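Local atomic coordinates of putative aspartate aminotransferase (Thermus thermophilus, PDB entry 1IUG), a protein that carries covalently bound pyridoxal 5'-phosphate and probably works as a class-V aminotransferase, moving amino groups between amino acids and 2-oxo acids. Residues S59-M64 and S87-E92; E65-N70 and V176-S181; L95-V100 and K207-Y212; A123-V128 and R145-K150. All blocks are in the same frame, centred on the assembly; numbering follows the deposited sequence.

Contact 1: residues S59-M64 and S87-E92. With PO4 (phosphate ion), chain C.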
loop_
_atom_site.group_PDB
_atom_site.type_symbol
_atom_site.label_atom_id
_atom_site.label_comp_id
_atom_site.label_asym_id
_atom_site.label_seq_id
_atom_site.Cartn_x
_atom_site.Cartn_y
_atom_site.Cartn_z
ATOM N N SER A 59 -1.606 2.073 -3.750
ATOM C CA SER A 59 -1.609 2.352 -5.182
ATOM C C SER A 59 -1.730 3.847 -5.481
ATOM O O SER A 59 -1.860 4.668 -4.569
ATOM C CB SER A 59 -2.722 1.575 -5.894
ATOM O OG SER A 59 -4.001 2.100 -5.581
ATOM N N GLY A 60 -1.677 4.184 -6.769
ATOM C CA GLY A 60 -1.780 5.569 -7.190
ATOM C C GLY A 60 -3.062 6.245 -6.740
ATOM O O GLY A 60 -3.045 7.420 -6.373
ATOM N N THR A 61 -4.165 5.496 -6.750
ATOM C CA THR A 61 -5.467 6.017 -6.337
ATOM C C THR A 61 -5.413 6.566 -4.909
ATOM O O THR A 61 -6.013 7.606 -4.613
ATOM C CB THR A 61 -6.566 4.930 -6.445
ATOM O OG1 THR A 61 -6.629 4.456 -7.793
ATOM C CG2 THR A 61 -7.933 5.493 -6.068
ATOM N N LEU A 62 -4.662 5.885 -4.042
ATOM C CA LEU A 62 -4.513 6.309 -2.652
ATOM C C LEU A 62 -3.894 7.703 -2.581
ATOM O O LEU A 62 -4.307 8.534 -1.770
ATOM C CB LEU A 62 -3.638 5.318 -1.876
ATOM C CG LEU A 62 -3.411 5.657 -0.403
ATOM C CD1 LEU A 62 -4.717 5.521 0.361
ATOM C CD2 LEU A 62 -2.361 4.742 0.184
ATOM N N ALA A 63 -2.894 7.943 -3.425
ATOM C CA ALA A 63 -2.211 9.236 -3.482
ATOM C C ALA A 63 -3.164 10.336 -3.958
ATOM O O ALA A 63 -3.079 11.476 -3.501
ATOM C CB ALA A 63 -0.992 9.149 -4.407
ATOM N N MET A 64 -4.064 9.986 -4.879
ATOM C CA MET A 64 -5.048 10.935 -5.406
ATOM C C MET A 64 -6.016 11.356 -4.306
ATOM O O MET A 64 -6.319 12.538 -4.160
ATOM C CB MET A 64 -5.827 10.318 -6.567
ATOM C CG MET A 64 -5.034 10.153 -7.842
ATOM S SD MET A 64 -5.929 9.138 -9.037
ATOM C CE MET A 64 -7.186 10.275 -9.636
ATOM N N SER A 87 -9.946 10.835 -14.919
ATOM C CA SER A 87 -10.475 12.139 -14.516
ATOM C C SER A 87 -11.842 11.842 -13.884
ATOM O O SER A 87 -12.273 12.516 -12.946
ATOM C CB SER A 87 -10.588 13.107 -15.705
ATOM O OG SER A 87 -11.091 12.484 -16.871
ATOM N N GLU A 88 -12.475 10.878 -14.530
ATOM C CA GLU A 88 -13.715 10.439 -14.022
ATOM C C GLU A 88 -13.353 10.179 -12.606
ATOM O O GLU A 88 -13.918 10.706 -11.665
ATOM C CB GLU A 88 -14.236 9.135 -14.634
ATOM C CG GLU A 88 -15.124 8.308 -13.699
ATOM C CD GLU A 88 -16.607 8.436 -14.029
ATOM O OE1 GLU A 88 -17.319 9.092 -13.240
ATOM O OE2 GLU A 88 -17.031 7.875 -15.056
ATOM N N ARG A 89 -12.369 9.330 -12.454
ATOM C CA ARG A 89 -11.862 8.895 -11.160
ATOM C C ARG A 89 -11.695 9.993 -10.107
ATOM O O ARG A 89 -12.067 9.831 -8.938
ATOM C CB ARG A 89 -10.541 8.169 -11.388
ATOM C CG ARG A 89 -10.405 6.846 -10.631
ATOM C CD ARG A 89 -9.455 6.950 -9.452
ATOM N NE ARG A 89 -8.671 5.719 -9.350
ATOM C CZ ARG A 89 -8.824 4.617 -10.080
ATOM N NH1 ARG A 89 -9.754 4.573 -11.025
ATOM N NH2 ARG A 89 -8.048 3.565 -9.863
ATOM N N PHE A 90 -11.120 11.099 -10.489
ATOM C CA PHE A 90 -10.930 12.211 -9.607
ATOM C C PHE A 90 -12.251 12.817 -9.067
ATOM O O PHE A 90 -12.340 13.266 -7.910
ATOM C CB PHE A 90 -10.108 13.244 -10.358
ATOM C CG PHE A 90 -8.826 13.636 -9.718
ATOM C CD1 PHE A 90 -7.838 14.253 -10.478
ATOM C CD2 PHE A 90 -8.626 13.442 -8.354
ATOM C CE1 PHE A 90 -6.668 14.667 -9.904
ATOM C CE2 PHE A 90 -7.439 13.874 -7.763
ATOM C CZ PHE A 90 -6.458 14.487 -8.540
ATOM N N TYR A 91 -13.253 12.847 -9.953
ATOM C CA TYR A 91 -14.582 13.345 -9.668
ATOM C C TYR A 91 -15.225 12.580 -8.503
ATOM O O TYR A 91 -15.732 13.187 -7.559
ATOM C CB TYR A 91 -15.447 13.241 -10.933
ATOM C CG TYR A 91 -16.936 13.456 -10.705
ATOM C CD1 TYR A 91 -17.437 14.715 -10.375
ATOM C CD2 TYR A 91 -17.844 12.395 -10.811
ATOM C CE1 TYR A 91 -18.800 14.915 -10.150
ATOM C CE2 TYR A 91 -19.213 12.588 -10.591
ATOM C CZ TYR A 91 -19.681 13.852 -10.260
ATOM O OH TYR A 91 -21.023 14.063 -10.028
ATOM N N GLU A 92 -15.181 11.249 -8.577
ATOM C CA GLU A 92 -15.744 10.390 -7.534
ATOM C C GLU A 92 -15.034 10.606 -6.201
ATOM O O GLU A 92 -15.672 10.644 -5.152
ATOM C CB GLU A 92 -15.658 8.918 -7.940
ATOM C CG GLU A 92 -16.483 8.541 -9.170
ATOM C CD GLU A 92 -16.301 7.083 -9.583
ATOM O OE1 GLU A 92 -15.831 6.269 -8.755
ATOM O OE2 GLU A 92 -16.626 6.746 -10.741
HETATM P P PO4 C . -7.087 0.503 -12.431
HETATM O O1 PO4 C . -7.489 -0.708 -11.573
HETATM O O2 PO4 C . -8.087 0.727 -13.571
HETATM O O3 PO4 C . -6.963 1.762 -11.582
HETATM O O4 PO4 C . -5.689 0.161 -13.065
#
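At the phosphate end of the cofactor site, Thr61 on the first turn of helix 60-71 is gripped by Arg89 of helix 85-96. The arginine comes side-on and spends two nitrogens on one oxygen: Arg89 NE lies 2.9 Å from Thr61 OG1, and Arg89 NH2 2.7 Å from Thr61 OG1. The bonds are bent, at 141° and 148°, although OG1 lies in the guanidinium plane. Arg89 NH2 also donates to O3 of a separate phosphate ion at 2.7 Å, probably a guest from the crystallisation liquor. Ser59 is the N-cap of helix 60-71, and this helix start holds the cofactor phosphate, as is usual in this fold: Ser59 OG, Gly60 N and Thr61 OG1 all bond to the modified lysine at position 185, which makes Arg89 a second-shell residue. A leucine in place of Arg89 would probably leave the Thr61 hydroxyl without two of its partners and the phosphate ion without this donor. Deeper in, Met64, bent at chi3 (75°), lays its methyl over one face of Phe90, Met64 CE standing 3.9 Å from the Phe90 ring centroid; SD sits farther above the ring, a Met-aromatic contact. Trp229 of the second subunit packs on both Thr61 and Arg89.

Contact 2: residues E65-N70 and V176-S181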
loop_
_atom_site.group_PDB
_atom_site.type_symbol
_atom_site.label_atom_id
_atom_site.label_comp_id
_atom_site.label_asym_id
_atom_site.label_seq_id
_atom_site.Cartn_x
_atom_site.Cartn_y
_atom_site.Cartn_z
ATOM N N GLU A 65 -6.474 10.381 -3.524
ATOM C CA GLU A 65 -7.393 10.630 -2.419
ATOM C C GLU A 65 -6.745 11.469 -1.326
ATOM O O GLU A 65 -7.380 12.364 -0.772
ATOM C CB GLU A 65 -7.891 9.310 -1.816
ATOM C CG GLU A 65 -8.847 9.499 -0.633
ATOM C CD GLU A 65 -9.492 8.207 -0.166
ATOM O OE1 GLU A 65 -9.601 7.258 -0.967
ATOM O OE2 GLU A 65 -9.908 8.144 1.006
ATOM N N ALA A 66 -5.484 11.174 -1.016
ATOM C CA ALA A 66 -4.759 11.905 0.020
ATOM C C ALA A 66 -4.547 13.363 -0.373
ATOM O O ALA A 66 -4.592 14.254 0.478
ATOM C CB ALA A 66 -3.428 11.242 0.299
ATOM N N LEU A 67 -4.296 13.592 -1.659
ATOM C CA LEU A 67 -4.083 14.936 -2.183
ATOM C C LEU A 67 -5.349 15.762 -1.986
ATOM O O LEU A 67 -5.298 16.865 -1.442
ATOM C CB LEU A 67 -3.728 14.869 -3.674
ATOM C CG LEU A 67 -3.401 16.150 -4.462
ATOM C CD1 LEU A 67 -2.608 15.768 -5.696
ATOM C CD2 LEU A 67 -4.663 16.922 -4.867
ATOM N N VAL A 68 -6.480 15.206 -2.425
ATOM C CA VAL A 68 -7.779 15.869 -2.334
ATOM C C VAL A 68 -8.220 16.141 -0.895
ATOM O O VAL A 68 -8.615 17.261 -0.565
ATOM C CB VAL A 68 -8.867 15.044 -3.073
ATOM C CG1 VAL A 68 -10.251 15.664 -2.875
ATOM C CG2 VAL A 68 -8.538 14.963 -4.555
ATOM N N LYS A 69 -8.133 15.113 -0.052
ATOM C CA LYS A 69 -8.515 15.192 1.361
ATOM C C LYS A 69 -7.712 16.215 2.163
ATOM O O LYS A 69 -8.255 16.906 3.020
ATOM C CB LYS A 69 -8.304 13.835 2.047
ATOM C CG LYS A 69 -9.306 12.731 1.746
ATOM C CD LYS A 69 -10.702 13.120 2.144
ATOM C CE LYS A 69 -11.710 12.013 1.875
ATOM N NZ LYS A 69 -11.104 10.789 1.293
ATOM N N ASN A 70 -6.410 16.270 1.915
ATOM C CA ASN A 70 -5.538 17.163 2.660
ATOM C C ASN A 70 -5.389 18.597 2.170
ATOM O O ASN A 70 -4.693 19.389 2.802
ATOM C CB ASN A 70 -4.161 16.515 2.826
ATOM C CG ASN A 70 -4.192 15.312 3.750
ATOM O OD1 ASN A 70 -3.816 15.406 4.914
ATOM N ND2 ASN A 70 -4.646 14.177 3.234
ATOM N N VAL A 176 1.091 24.239 -11.116
ATOM C CA VAL A 176 0.474 23.159 -10.351
ATOM C C VAL A 176 0.926 23.198 -8.894
ATOM O O VAL A 176 2.119 23.279 -8.608
ATOM C CB VAL A 176 0.799 21.785 -10.980
ATOM C CG1 VAL A 176 0.164 20.663 -10.175
ATOM C CG2 VAL A 176 0.299 21.749 -12.426
ATOM N N ASP A 177 -0.034 23.154 -7.976
ATOM C CA ASP A 177 0.276 23.198 -6.550
ATOM C C ASP A 177 0.574 21.837 -5.937
ATOM O O ASP A 177 1.407 21.724 -5.040
ATOM C CB ASP A 177 -0.858 23.883 -5.787
ATOM C CG ASP A 177 -1.111 25.292 -6.279
ATOM O OD1 ASP A 177 -0.237 26.150 -6.057
ATOM O OD2 ASP A 177 -2.163 25.533 -6.909
ATOM N N ALA A 178 -0.096 20.803 -6.433
ATOM C CA ALA A 178 0.106 19.454 -5.916
ATOM C C ALA A 178 -0.115 18.420 -7.007
ATOM O O ALA A 178 -0.902 18.631 -7.933
ATOM C CB ALA A 178 -0.827 19.191 -4.734
ATOM N N ALA A 179 0.569 17.290 -6.881
ATOM C CA ALA A 179 0.457 16.232 -7.868
ATOM C C ALA A 179 0.564 14.849 -7.235
ATOM O O ALA A 179 1.131 14.687 -6.154
ATOM C CB ALA A 179 1.528 16.405 -8.940
ATOM N N ALA A 180 -0.002 13.859 -7.914
ATOM C CA ALA A 180 0.041 12.483 -7.444
ATOM C C ALA A 180 0.565 11.584 -8.561
ATOM O O ALA A 180 0.326 11.834 -9.743
ATOM C CB ALA A 180 -1.345 12.023 -7.004
ATOM N N SER A 181 1.321 10.567 -8.172
ATOM C CA SER A 181 1.867 9.606 -9.110
ATOM C C SER A 181 1.988 8.265 -8.399
ATOM O O SER A 181 1.695 8.162 -7.206
ATOM C CB SER A 181 3.231 10.059 -9.629
ATOM O OG SER A 181 3.653 9.221 -10.692
#
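Leu67 lays its CD1 methyl on the backbone of strand 178-181, 3.6 Å from Ala179 C and close to the peptide nitrogens of both Ala179 and Ala180. With CG anti to the backbone N (chi1 -178°), the isobutyl group extends from helix 65-70 outward onto the strand. Two methyls flank it there: Ala178 CB is 4.0 Å from Leu67 CD1, and Ala180 CB is 4.2 Å from Leu67 CD1. Ala179, between them, turns its own methyl to the far face of the sheet, as strand alternation demands. The helix runs nearly antiparallel to the strand, at 157°, and the segment axes come within 8.6 Å. This is a helix layered on the mixed seven-stranded sheet of the large domain, where strand 178-182 lies between 155-159 and the one antiparallel member, 193-198. Neighbouring turns repeat the theme, with Leu71 on Ala178 and Ala63 on Ala180. The polar side chains of the helix find their partners away from the strand. Lys69 NZ pairs with Glu65 OE2 at 2.9 Å, one turn back, and has a second carboxylate in Glu96. Asn70 folds back so that Asn70 ND2 donates to Ala66 O at 2.8 Å, using a lone pair in the carbonyl plane, while Asn70 N bonds to the same oxygen. Glu65 OE1 also receives a bond from Tyr212 N of the second subunit. With no hydrogen bond crossing from helix to strand, these segments meet through dispersion and burial alone, and the small alanine side chains are consistent with so close an approach of the leucine to the backbone.

Contact 3: residues L95-V100 and K207-Y212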
loop_
_atom_site.group_PDB
_atom_site.type_symbol
_atom_site.label_atom_id
_atom_site.label_comp_id
_atom_site.label_asym_id
_atom_site.label_seq_id
_atom_site.Cartn_x
_atom_site.Cartn_y
_atom_site.Cartn_z
ATOM N N LEU A 95 -16.280 13.783 -4.653
ATOM C CA LEU A 95 -17.611 13.596 -4.088
ATOM C C LEU A 95 -17.519 12.950 -2.707
ATOM O O LEU A 95 -18.037 13.495 -1.729
ATOM C CB LEU A 95 -18.479 12.726 -5.001
ATOM C CG LEU A 95 -19.084 13.417 -6.222
ATOM C CD1 LEU A 95 -19.869 12.409 -7.050
ATOM C CD2 LEU A 95 -19.989 14.563 -5.769
ATOM N N GLU A 96 -16.818 11.817 -2.625
ATOM C CA GLU A 96 -16.669 11.096 -1.361
ATOM C C GLU A 96 -15.971 11.951 -0.298
ATOM O O GLU A 96 -16.223 11.797 0.896
ATOM C CB GLU A 96 -15.923 9.773 -1.585
ATOM C CG GLU A 96 -15.980 8.782 -0.409
ATOM C CD GLU A 96 -14.996 9.095 0.704
ATOM O OE1 GLU A 96 -13.876 9.555 0.404
ATOM O OE2 GLU A 96 -15.336 8.874 1.887
ATOM N N ALA A 97 -15.113 12.868 -0.738
ATOM C CA ALA A 97 -14.403 13.753 0.183
ATOM C C ALA A 97 -15.314 14.877 0.707
ATOM O O ALA A 97 -14.873 15.752 1.455
ATOM C CB ALA A 97 -13.177 14.333 -0.498
ATOM N N GLY A 98 -16.579 14.853 0.290
ATOM C CA GLY A 98 -17.542 15.850 0.730
ATOM C C GLY A 98 -17.376 17.235 0.129
ATOM O O GLY A 98 -17.542 18.242 0.824
ATOM N N LEU A 99 -17.074 17.291 -1.165
ATOM C CA LEU A 99 -16.888 18.564 -1.855
ATOM C C LEU A 99 -18.014 18.834 -2.849
ATOM O O LEU A 99 -18.657 17.900 -3.341
ATOM C CB LEU A 99 -15.554 18.566 -2.616
ATOM C CG LEU A 99 -14.262 18.273 -1.850
ATOM C CD1 LEU A 99 -13.087 18.298 -2.816
ATOM C CD2 LEU A 99 -14.061 19.286 -0.742
ATOM N N VAL A 100 -18.253 20.113 -3.133
ATOM C CA VAL A 100 -19.268 20.506 -4.106
ATOM C C VAL A 100 -18.529 20.479 -5.442
ATOM O O VAL A 100 -17.643 21.300 -5.695
ATOM C CB VAL A 100 -19.828 21.916 -3.820
ATOM C CG1 VAL A 100 -21.006 22.198 -4.739
ATOM C CG2 VAL A 100 -20.255 22.029 -2.363
ATOM N N LYS A 207 -4.533 21.147 4.883
ATOM C CA LYS A 207 -5.736 20.909 5.687
ATOM C C LYS A 207 -5.712 19.432 6.110
ATOM O O LYS A 207 -6.481 18.622 5.588
ATOM C CB LYS A 207 -7.004 21.134 4.849
ATOM C CG LYS A 207 -7.285 22.541 4.321
ATOM C CD LYS A 207 -7.438 23.564 5.431
ATOM C CE LYS A 207 -7.743 24.960 4.881
ATOM N NZ LYS A 207 -7.837 25.034 3.391
ATOM N N PRO A 208 -4.854 19.070 7.083
ATOM C CA PRO A 208 -4.723 17.691 7.577
ATOM C C PRO A 208 -6.058 17.030 7.904
ATOM O O PRO A 208 -6.847 17.560 8.691
ATOM C CB PRO A 208 -3.874 17.861 8.836
ATOM C CG PRO A 208 -3.038 19.055 8.513
ATOM C CD PRO A 208 -4.049 19.987 7.908
ATOM N N ARG A 209 -6.299 15.863 7.315
ATOM C CA ARG A 209 -7.546 15.152 7.554
ATOM C C ARG A 209 -7.504 13.674 7.130
ATOM O O ARG A 209 -6.794 13.301 6.191
ATOM C CB ARG A 209 -8.709 16.023 7.014
ATOM C CG ARG A 209 -10.063 15.452 6.633
ATOM C CD ARG A 209 -10.042 14.467 5.500
ATOM N NE ARG A 209 -11.265 14.599 4.700
ATOM C CZ ARG A 209 -11.622 15.696 4.032
ATOM N NH1 ARG A 209 -10.860 16.777 4.057
ATOM N NH2 ARG A 209 -12.732 15.699 3.309
ATOM N N GLY A 210 -8.170 12.827 7.918
ATOM C CA GLY A 210 -8.179 11.392 7.674
ATOM C C GLY A 210 -7.270 10.737 8.710
ATOM O O GLY A 210 -6.861 11.400 9.663
ATOM N N TYR A 211 -6.979 9.443 8.576
ATOM C CA TYR A 211 -6.078 8.796 9.535
ATOM C C TYR A 211 -4.816 8.228 8.878
ATOM O O TYR A 211 -3.731 8.775 9.048
ATOM C CB TYR A 211 -6.783 7.713 10.367
ATOM C CG TYR A 211 -5.946 7.298 11.558
ATOM C CD1 TYR A 211 -5.897 8.092 12.705
ATOM C CD2 TYR A 211 -5.133 6.166 11.507
ATOM C CE1 TYR A 211 -5.058 7.775 13.766
ATOM C CE2 TYR A 211 -4.287 5.841 12.562
ATOM C CZ TYR A 211 -4.253 6.654 13.685
ATOM O OH TYR A 211 -3.385 6.366 14.713
ATOM N N TYR A 212 -4.960 7.130 8.140
ATOM C CA TYR A 212 -3.829 6.505 7.457
ATOM C C TYR A 212 -3.212 7.464 6.450
ATOM O O TYR A 212 -1.994 7.474 6.272
ATOM C CB TYR A 212 -4.272 5.236 6.726
ATOM C CG TYR A 212 -3.164 4.497 5.994
ATOM C CD1 TYR A 212 -2.381 3.542 6.650
ATOM C CD2 TYR A 212 -2.930 4.715 4.633
ATOM C CE1 TYR A 212 -1.397 2.813 5.966
ATOM C CE2 TYR A 212 -1.950 3.997 3.939
ATOM C CZ TYR A 212 -1.189 3.046 4.614
ATOM O OH TYR A 212 -0.239 2.316 3.935
#
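A chi1 of 158° sends the Arg209 chain away from its own N, and bends at chi2 (-63°) and chi3 then turn the guanidinium to the end of helix 85-96, where it meets Ala97. Arg209 NH2 is the atom that arrives, 2.8 Å from Ala97 O and 4.1 Å from the methyl, Ala97 CB. The carbonyl oxygen stands at the edge of the guanidinium, in its plane, yet the angle at the hydrogen is poor, and the pair is a close polar approach rather than a proper hydrogen bond. The firmer grip on this arginine lies next door, where NH1 donates to Phe72 O. Placing a positive group beside the last carbonyls of a helix would probably suit the helix dipole. Glu96 lies on the same turn, but Glu96 OE1 remains 6.9 Å from Arg209 NH2. The helix itself ends in a Schellman motif: Gly98 takes a positive phi of 73°, and Gly98 N bonds back to Leu95 O at 2.8 Å. Gly210, just after the arginine, adopts backbone angles at which a CB would jam against the carbonyl oxygen of Arg209. From there the chain runs on to the dimer interface, where Tyr211 OH bonds to Glu92 of the second subunit and Tyr212 OH to its Ser59 N. The contact thus spans two connections of the large domain, the turn from helix 85-96 into edge strand 100-105 and the loop between helices 200-204 and 215-222, with Lys69 of helix 60-71 packed against both Ala97 and Arg209.

Contact 4: residues A123-V128 and R145-K150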
loop_
_atom_site.group_PDB
_atom_site.type_symbol
_atom_site.label_atom_id
_atom_site.label_comp_id
_atom_site.label_asym_id
_atom_site.label_seq_id
_atom_site.Cartn_x
_atom_site.Cartn_y
_atom_site.Cartn_z
ATOM N N ALA A 123 -12.541 26.983 -5.317
ATOM C CA ALA A 123 -11.390 26.847 -4.435
ATOM C C ALA A 123 -10.287 26.014 -5.097
ATOM O O ALA A 123 -9.110 26.160 -4.769
ATOM C CB ALA A 123 -11.818 26.212 -3.125
ATOM N N GLY A 124 -10.672 25.154 -6.038
ATOM C CA GLY A 124 -9.692 24.319 -6.705
ATOM C C GLY A 124 -10.090 23.712 -8.038
ATOM O O GLY A 124 -11.258 23.714 -8.424
ATOM N N LEU A 125 -9.075 23.225 -8.750
ATOM C CA LEU A 125 -9.218 22.573 -10.049
ATOM C C LEU A 125 -8.406 21.276 -9.992
ATOM O O LEU A 125 -7.267 21.261 -9.501
ATOM C CB LEU A 125 -8.667 23.466 -11.165
ATOM C CG LEU A 125 -8.558 22.843 -12.561
ATOM C CD1 LEU A 125 -9.937 22.534 -13.124
ATOM C CD2 LEU A 125 -7.807 23.777 -13.493
ATOM N N LEU A 126 -9.014 20.179 -10.430
ATOM C CA LEU A 126 -8.332 18.890 -10.435
ATOM C C LEU A 126 -8.187 18.455 -11.876
ATOM O O LEU A 126 -9.172 18.391 -12.616
ATOM C CB LEU A 126 -9.119 17.852 -9.632
ATOM C CG LEU A 126 -9.313 18.145 -8.145
ATOM C CD1 LEU A 126 -10.164 17.041 -7.514
ATOM C CD2 LEU A 126 -7.957 18.258 -7.450
ATOM N N LEU A 127 -6.956 18.168 -12.279
ATOM C CA LEU A 127 -6.683 17.768 -13.653
ATOM C C LEU A 127 -5.865 16.493 -13.767
ATOM O O LEU A 127 -5.044 16.189 -12.906
ATOM C CB LEU A 127 -5.926 18.889 -14.372
ATOM C CG LEU A 127 -6.600 20.248 -14.557
ATOM C CD1 LEU A 127 -5.543 21.292 -14.909
ATOM C CD2 LEU A 127 -7.671 20.164 -15.634
ATOM N N VAL A 128 -6.109 15.749 -14.840
ATOM C CA VAL A 128 -5.360 14.534 -15.125
ATOM C C VAL A 128 -4.440 14.912 -16.287
ATOM O O VAL A 128 -4.905 15.236 -17.384
ATOM C CB VAL A 128 -6.286 13.355 -15.512
ATOM C CG1 VAL A 128 -5.459 12.162 -15.961
ATOM C CG2 VAL A 128 -7.131 12.953 -14.316
ATOM N N ARG A 145 -2.964 28.319 -15.408
ATOM C CA ARG A 145 -2.980 29.771 -15.267
ATOM C C ARG A 145 -4.280 30.453 -15.682
ATOM O O ARG A 145 -4.587 31.539 -15.198
ATOM C CB ARG A 145 -1.715 30.454 -15.832
ATOM C CG ARG A 145 -1.708 30.913 -17.277
ATOM C CD ARG A 145 -1.902 29.787 -18.256
ATOM N NE ARG A 145 -1.539 30.202 -19.612
ATOM C CZ ARG A 145 -0.293 30.245 -20.077
ATOM N NH1 ARG A 145 0.730 29.900 -19.302
ATOM N NH2 ARG A 145 -0.074 30.611 -21.331
ATOM N N ALA A 146 -5.073 29.783 -16.517
ATOM C CA ALA A 146 -6.366 30.323 -16.932
ATOM C C ALA A 146 -7.274 30.285 -15.697
ATOM O O ALA A 146 -8.019 31.230 -15.427
ATOM C CB ALA A 146 -6.960 29.485 -18.051
ATOM N N PHE A 147 -7.161 29.202 -14.929
ATOM C CA PHE A 147 -7.937 29.023 -13.704
ATOM C C PHE A 147 -7.442 29.983 -12.613
ATOM O O PHE A 147 -8.240 30.560 -11.878
ATOM C CB PHE A 147 -7.819 27.570 -13.220
ATOM C CG PHE A 147 -8.526 27.298 -11.920
ATOM C CD1 PHE A 147 -9.903 27.082 -11.893
ATOM C CD2 PHE A 147 -7.816 27.251 -10.725
ATOM C CE1 PHE A 147 -10.563 26.822 -10.692
ATOM C CE2 PHE A 147 -8.467 26.992 -9.517
ATOM C CZ PHE A 147 -9.843 26.777 -9.503
ATOM N N LYS A 148 -6.122 30.131 -12.512
ATOM C CA LYS A 148 -5.491 31.013 -11.528
ATOM C C LYS A 148 -5.848 32.493 -11.738
ATOM O O LYS A 148 -5.896 33.265 -10.778
ATOM C CB LYS A 148 -3.965 30.869 -11.584
ATOM C CG LYS A 148 -3.354 29.666 -10.866
ATOM C CD LYS A 148 -3.662 29.664 -9.379
ATOM C CE LYS A 148 -3.022 28.475 -8.648
ATOM N NZ LYS A 148 -2.221 27.565 -9.508
ATOM N N GLU A 149 -6.038 32.891 -12.995
ATOM C CA GLU A 149 -6.386 34.277 -13.319
ATOM C C GLU A 149 -7.710 34.677 -12.695
ATOM O O GLU A 149 -7.869 35.801 -12.224
ATOM C CB GLU A 149 -6.471 34.485 -14.834
ATOM C CG GLU A 149 -5.128 34.680 -15.523
ATOM C CD GLU A 149 -5.255 34.998 -17.009
ATOM O OE1 GLU A 149 -6.353 35.408 -17.456
ATOM O OE2 GLU A 149 -4.243 34.843 -17.732
ATOM N N LYS A 150 -8.658 33.746 -12.707
ATOM C CA LYS A 150 -9.982 33.974 -12.151
ATOM C C LYS A 150 -10.088 33.535 -10.691
ATOM O O LYS A 150 -11.019 33.928 -9.983
ATOM C CB LYS A 150 -11.032 33.254 -13.006
ATOM C CG LYS A 150 -11.140 33.786 -14.434
ATOM C CD LYS A 150 -11.529 35.265 -14.437
ATOM C CE LYS A 150 -11.651 35.855 -15.843
ATOM N NZ LYS A 150 -11.369 34.892 -16.942
#
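A CH-pi contact joins Leu125 to Phe147. Leu125 CB sits almost on the ring normal, 1° off it and 3.6 Å from the Phe147 centroid, so the methylene covers the centre of the face. Apolar side-chain packing adds to it. The two side chains slide past each other in opposite directions, which brings Leu125 CD2 to the root of the ring, 3.8 Å from Phe147 CB. An extended chi1 of 177° carries the Phe147 ring away from its helix, over Leu125 CB and up to Gly124. The third kind of contact is ring against backbone: Phe147 CZ comes within 3.4 Å of Gly124 C and 3.7 Å of Leu125 N, the glycine carbonyl carbon meeting the ring obliquely. No hydrogen bond crosses. Shrinking Phe147 to an alanine would probably open a gap between helix and strand and rob Leu125 CB of the face it rests on. Around the pair, Val156 and Tyr122 also touch the phenylalanine, while Val117, Leu79 and Pro81 pack on the leucine. From strand 124-128 the chain passes through a short two-stranded hairpin (130-131 and 136-137) into helix 140-150 and returns as strand 155-159, parallel and adjacent to the first in the seven-stranded sheet: a beta-alpha-beta crossover, with this leucine-phenylalanine pair joining the connecting helix to its first strand.

Contacts 1 and 2 share helix 60-71: its N-terminal end binds the cofactor phosphate, while along its length it packs between the sheet and helix 85-96. Val68 touches Phe90, and Ala63 meets Ala180, so the two form one continuous buried core. Contact 4 is buried too, farther out on the same sheet, and Phe90 links it to contact 1 by packing on Leu126 and Val128. Contacts 2 and 4 are purely apolar across their segments, whereas contact 1 adds paired arginine bonds near the active site. Contact 3 is smaller, polar and only partly buried; it uses the far end of helix 85-96, joins contact 2 through a probable Lys207 N-Asn70 O hydrogen bond, and shares the subunit interface with contact 1.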